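FAD-dependent pyridine nucleotide-disulphide oxidoreductase (Desulfovibrio vulgaris, PDB 3IWA) probably catalyses electron transfer from NADH or NADPH to a disulphide or related acceptor through bound FAD, as in other pyridine nucleotide-disulphide oxidoreductases. Local coordinates at residues G409-L412 against T413-N417; P427-E430 against D431-A435. All blocks are in the same frame, centred on the assembly; numbering follows the deposited sequence.

Both contacts are local and lie in the dimerisation domain, contact 1 within one helix, contact 2 round a short helix and the turns at its ends, and both touch the second subunit. Contact 1 (409-417) forms the opening turns of helix 409-423, packed on the antiparallel sheet; contact 2 (427-435) takes in helix 429-433 with the residues just before and after it. Their centres are about 17 Å apart and their nearest atoms about 8 Å. Each is partly buried. In contact 1 an arginine side chain takes over a backbone carbonyl, alongside an apolar pair facing the sheet; in contact 2 an aspartate carboxylate holds the backbone N-H at the N-cap, and Glu-430 and Asn-434 run alongside each other toward the other subunit.

Contact 1: residues G409-L412 against T413-N417; sequences GDAL and TARIN
Gly-409 O receives Thr-413 N at 3.1 Å in the first turn of helix 409-423, the helix that lies on the antiparallel sheet of the dimerisation domain. Asp-410 O repeats this i to i+4 pattern by accepting Ala-414 N at 3.0 Å. Around these two turns the second subunit packs closely: its own Asp-410 and Ala-414 meet their counterparts, and Asn-417 ND2 bonds to Ala-414 O in both directions across the interface. At Ala-411 a side chain enters the backbone pattern. Arg-415 presents both NE and NH1 to the one carbonyl oxygen, NE at 3.0 Å and NH1 at 3.1 Å from Ala-411 O. The two nitrogens come from one face of the carbonyl, NH1 lying well above its plane, while the oxygen sits only 9° out of the guanidinium plane. Bends at chi2 and chi3 fold the arginine chain back along the helix, and NH1 also comes within 3.5 Å of Ala-411 CB. The third nitrogen, NH2, forms a salt bridge with Asp-448, so the guanidinium has a second partner, which ties the helix to the residue just before helix 449-461. Leu-412 turns to the sheet, touching Ser-350, Leu-388 and Ser-406, and runs alongside Ile-416 in the same direction; CD1 of Leu-412 lies 3.9 Å from Ile-416 CG1. The carbonyl of Leu-412 is shared by two backbone donors. Arg-415 N approaches Leu-412 O from high above the carbonyl plane, whereas Ile-416 N meets Leu-412 O at 2.8 Å, nearly straight at 173°.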
loop_
_atom_site.group_PDB
_atom_site.type_symbol
_atom_site.label_atom_id
_atom_site.label_comp_id
_atom_site.label_asym_id
_atom_site.label_seq_id
_atom_site.Cartn_x
_atom_site.Cartn_y
_atom_site.Cartn_z
ATOM N N GLY A 409 -4.092 11.931 -6.497
ATOM C CA GLY A 409 -3.817 10.623 -7.098
ATOM C C GLY A 409 -2.930 9.694 -6.284
ATOM O O GLY A 409 -3.308 8.563 -5.977
ATOM N N ASP A 410 -1.738 10.160 -5.945
ATOM C CA ASP A 410 -0.801 9.303 -5.207
ATOM C C ASP A 410 -1.327 8.969 -3.797
ATOM O O ASP A 410 -1.180 7.849 -3.321
ATOM C CB ASP A 410 0.597 9.938 -5.177
ATOM C CG ASP A 410 1.198 10.078 -6.577
ATOM O OD1 ASP A 410 0.920 9.197 -7.430
ATOM O OD2 ASP A 410 1.933 11.063 -6.822
ATOM N N ALA A 411 -1.980 9.926 -3.154
ATOM C CA ALA A 411 -2.511 9.687 -1.814
ATOM C C ALA A 411 -3.538 8.544 -1.794
ATOM O O ALA A 411 -3.508 7.731 -0.901
ATOM C CB ALA A 411 -3.091 10.983 -1.220
ATOM N N LEU A 412 -4.409 8.471 -2.789
ATOM C CA LEU A 412 -5.414 7.386 -2.918
ATOM C C LEU A 412 -4.816 6.011 -3.251
ATOM O O LEU A 412 -5.212 4.967 -2.711
ATOM C CB LEU A 412 -6.382 7.723 -4.048
ATOM C CG LEU A 412 -7.372 6.622 -4.450
ATOM C CD1 LEU A 412 -8.302 6.332 -3.269
ATOM C CD2 LEU A 412 -8.162 7.045 -5.715
ATOM N N THR A 413 -3.909 6.040 -4.207
ATOM C CA THR A 413 -3.114 4.898 -4.592
ATOM C C THR A 413 -2.457 4.255 -3.366
ATOM O O THR A 413 -2.533 3.035 -3.188
ATOM C CB THR A 413 -2.102 5.314 -5.732
ATOM O OG1 THR A 413 -2.803 5.253 -6.984
ATOM C CG2 THR A 413 -0.936 4.417 -5.810
ATOM N N ALA A 414 -1.887 5.075 -2.492
ATOM C CA ALA A 414 -1.272 4.568 -1.272
ATOM C C ALA A 414 -2.243 3.837 -0.344
ATOM O O ALA A 414 -1.848 2.946 0.422
ATOM C CB ALA A 414 -0.551 5.718 -0.508
ATOM N N ARG A 415 -3.500 4.248 -0.390
ATOM C CA ARG A 415 -4.517 3.697 0.457
ATOM C C ARG A 415 -5.016 2.422 -0.222
ATOM O O ARG A 415 -5.158 1.393 0.397
ATOM C CB ARG A 415 -5.636 4.742 0.612
ATOM C CG ARG A 415 -5.814 5.455 1.961
ATOM C CD ARG A 415 -4.596 5.993 2.689
ATOM N NE ARG A 415 -4.070 7.145 2.009
ATOM C CZ ARG A 415 -3.457 8.173 2.575
ATOM N NH1 ARG A 415 -3.021 9.141 1.785
ATOM N NH2 ARG A 415 -3.276 8.265 3.895
ATOM N N ILE A 416 -5.301 2.474 -1.508
ATOM C CA ILE A 416 -5.731 1.259 -2.219
ATOM C C ILE A 416 -4.663 0.138 -2.221
ATOM O O ILE A 416 -4.983 -1.049 -2.065
ATOM C CB ILE A 416 -6.147 1.592 -3.693
ATOM C CG1 ILE A 416 -7.355 2.547 -3.732
ATOM C CG2 ILE A 416 -6.447 0.325 -4.463
ATOM C CD1 ILE A 416 -8.588 2.121 -2.891
ATOM N N ASN A 417 -3.395 0.510 -2.418
ATOM C CA ASN A 417 -2.306 -0.478 -2.428
ATOM C C ASN A 417 -2.209 -1.226 -1.135
ATOM O O ASN A 417 -2.012 -2.427 -1.139
ATOM C CB ASN A 417 -0.950 0.195 -2.631
ATOM C CG ASN A 417 -0.580 0.371 -4.092
ATOM O OD1 ASN A 417 -1.290 -0.084 -4.996
ATOM N ND2 ASN A 417 0.567 1.019 -4.326
#

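Contact 2: residues P427-E430 against D431-A435; sequences PTVE and DISNA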
loop_
_atom_site.group_PDB
_atom_site.type_symbol
_atom_site.label_atom_id
_atom_site.label_comp_id
_atom_site.label_asym_id
_atom_site.label_seq_id
_atom_site.Cartn_x
_atom_site.Cartn_y
_atom_site.Cartn_z
ATOM N N PRO A 427 -8.190 -10.914 4.403
ATOM C CA PRO A 427 -8.304 -10.127 5.602
ATOM C C PRO A 427 -9.763 -9.937 6.027
ATOM O O PRO A 427 -10.686 -10.036 5.192
ATOM C CB PRO A 427 -7.733 -8.803 5.166
ATOM C CG PRO A 427 -8.161 -8.701 3.754
ATOM C CD PRO A 427 -8.039 -10.074 3.211
ATOM N N THR A 428 -9.959 -9.667 7.319
ATOM C CA THR A 428 -11.264 -9.386 7.874
ATOM C C THR A 428 -11.224 -7.905 8.234
ATOM O O THR A 428 -10.202 -7.270 8.069
ATOM C CB THR A 428 -11.558 -10.237 9.157
ATOM O OG1 THR A 428 -10.598 -9.912 10.184
ATOM C CG2 THR A 428 -11.535 -11.760 8.875
ATOM N N VAL A 429 -12.340 -7.376 8.734
ATOM C CA VAL A 429 -12.483 -5.970 9.089
ATOM C C VAL A 429 -11.465 -5.551 10.158
ATOM O O VAL A 429 -10.923 -4.437 10.134
ATOM C CB VAL A 429 -13.905 -5.713 9.590
ATOM C CG1 VAL A 429 -14.006 -4.400 10.356
ATOM C CG2 VAL A 429 -14.879 -5.756 8.389
ATOM N N GLU A 430 -11.191 -6.456 11.077
ATOM C CA GLU A 430 -10.198 -6.210 12.079
ATOM C C GLU A 430 -8.801 -5.997 11.434
ATOM O O GLU A 430 -8.025 -5.186 11.915
ATOM C CB GLU A 430 -10.201 -7.326 13.165
ATOM C CG GLU A 430 -9.057 -7.168 14.186
ATOM C CD GLU A 430 -9.455 -7.547 15.624
ATOM O OE1 GLU A 430 -9.786 -6.605 16.381
ATOM O OE2 GLU A 430 -9.440 -8.767 15.975
ATOM N N ASP A 431 -8.494 -6.704 10.345
ATOM C CA ASP A 431 -7.206 -6.550 9.715
ATOM C C ASP A 431 -7.097 -5.204 9.101
ATOM O O ASP A 431 -5.994 -4.673 9.050
ATOM C CB ASP A 431 -6.936 -7.606 8.683
ATOM C CG ASP A 431 -6.749 -8.950 9.296
ATOM O OD1 ASP A 431 -5.982 -9.059 10.266
ATOM O OD2 ASP A 431 -7.398 -9.892 8.846
ATOM N N ILE A 432 -8.228 -4.624 8.692
ATOM C CA ILE A 432 -8.245 -3.284 8.112
ATOM C C ILE A 432 -8.210 -2.213 9.224
ATOM O O ILE A 432 -7.464 -1.256 9.129
ATOM C CB ILE A 432 -9.453 -3.051 7.209
ATOM C CG1 ILE A 432 -9.550 -4.106 6.115
ATOM C CG2 ILE A 432 -9.407 -1.651 6.607
ATOM C CD1 ILE A 432 -8.298 -4.399 5.349
ATOM N N SER A 433 -8.955 -2.418 10.304
ATOM C CA SER A 433 -8.824 -1.582 11.528
ATOM C C SER A 433 -7.358 -1.506 12.012
ATOM O O SER A 433 -6.901 -0.489 12.465
ATOM C CB SER A 433 -9.715 -2.107 12.702
ATOM O OG SER A 433 -11.106 -2.036 12.419
ATOM N N ASN A 434 -6.665 -2.618 11.956
ATOM C CA ASN A 434 -5.288 -2.706 12.437
ATOM C C ASN A 434 -4.194 -2.581 11.366
ATOM O O ASN A 434 -3.027 -2.678 11.715
ATOM C CB ASN A 434 -5.096 -4.024 13.196
ATOM C CG ASN A 434 -5.808 -4.030 14.518
ATOM O OD1 ASN A 434 -6.114 -2.992 15.055
ATOM N ND2 ASN A 434 -6.069 -5.214 15.055
ATOM N N ALA A 435 -4.556 -2.355 10.098
ATOM C CA ALA A 435 -3.589 -2.340 8.989
ATOM C C ALA A 435 -2.476 -1.396 9.333
ATOM O O ALA A 435 -2.729 -0.261 9.690
ATOM C CB ALA A 435 -4.238 -1.897 7.675
#
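The backbone enters the short helix 429-433 after Thr-428 at the N-cap, with Ser-433 N bonded to Val-429 O at 2.8 Å and Asn-434 N to Glu-430 O at 2.9 Å. The main side-chain bond runs backward from Asp-431, three residues on from the cap: its OD2 accepts Thr-428 N at 3.0 Å, with an N-H...O angle of 167°. The nitrogen meets the oxygen on its anti side, somewhat out of the carboxylate plane. Asp-431 CG stands beside its own backbone N (chi1 -69°), which swings the carboxylate toward the start of the helix. Thr-428 OG1 adds a long, weak bond to the same OD2. The carboxylate thus bonds to the N-cap residue itself, and the first helical turn would probably favour its negative charge. On the Pro-427 side, the ring CB packs 3.8 Å from Asp-431 CB. Glu-430 and Asn-434, one turn apart, run alongside each other, their carboxylate and amide planes within 12° of each other; Glu-430 CG is 3.7 Å from Asn-434 ND2. Their polar ends turn to the second subunit, where Glu-430 OE2 bonds to Thr-332 OG1 and Asn-434 ND2 makes a weak bond to Thr-332 O. Ser-433 OG is hydrogen-bonded to Asn-455 of helix 449-461. That helix also receives Val-429 on Ala-457 and Leu-461, while Pro-427, Asp-431 and Ile-432 touch Met-422 of helix 409-423, and the backbone of Pro-427 is hydrogen-bonded to that of Val-399 in strand 399-406.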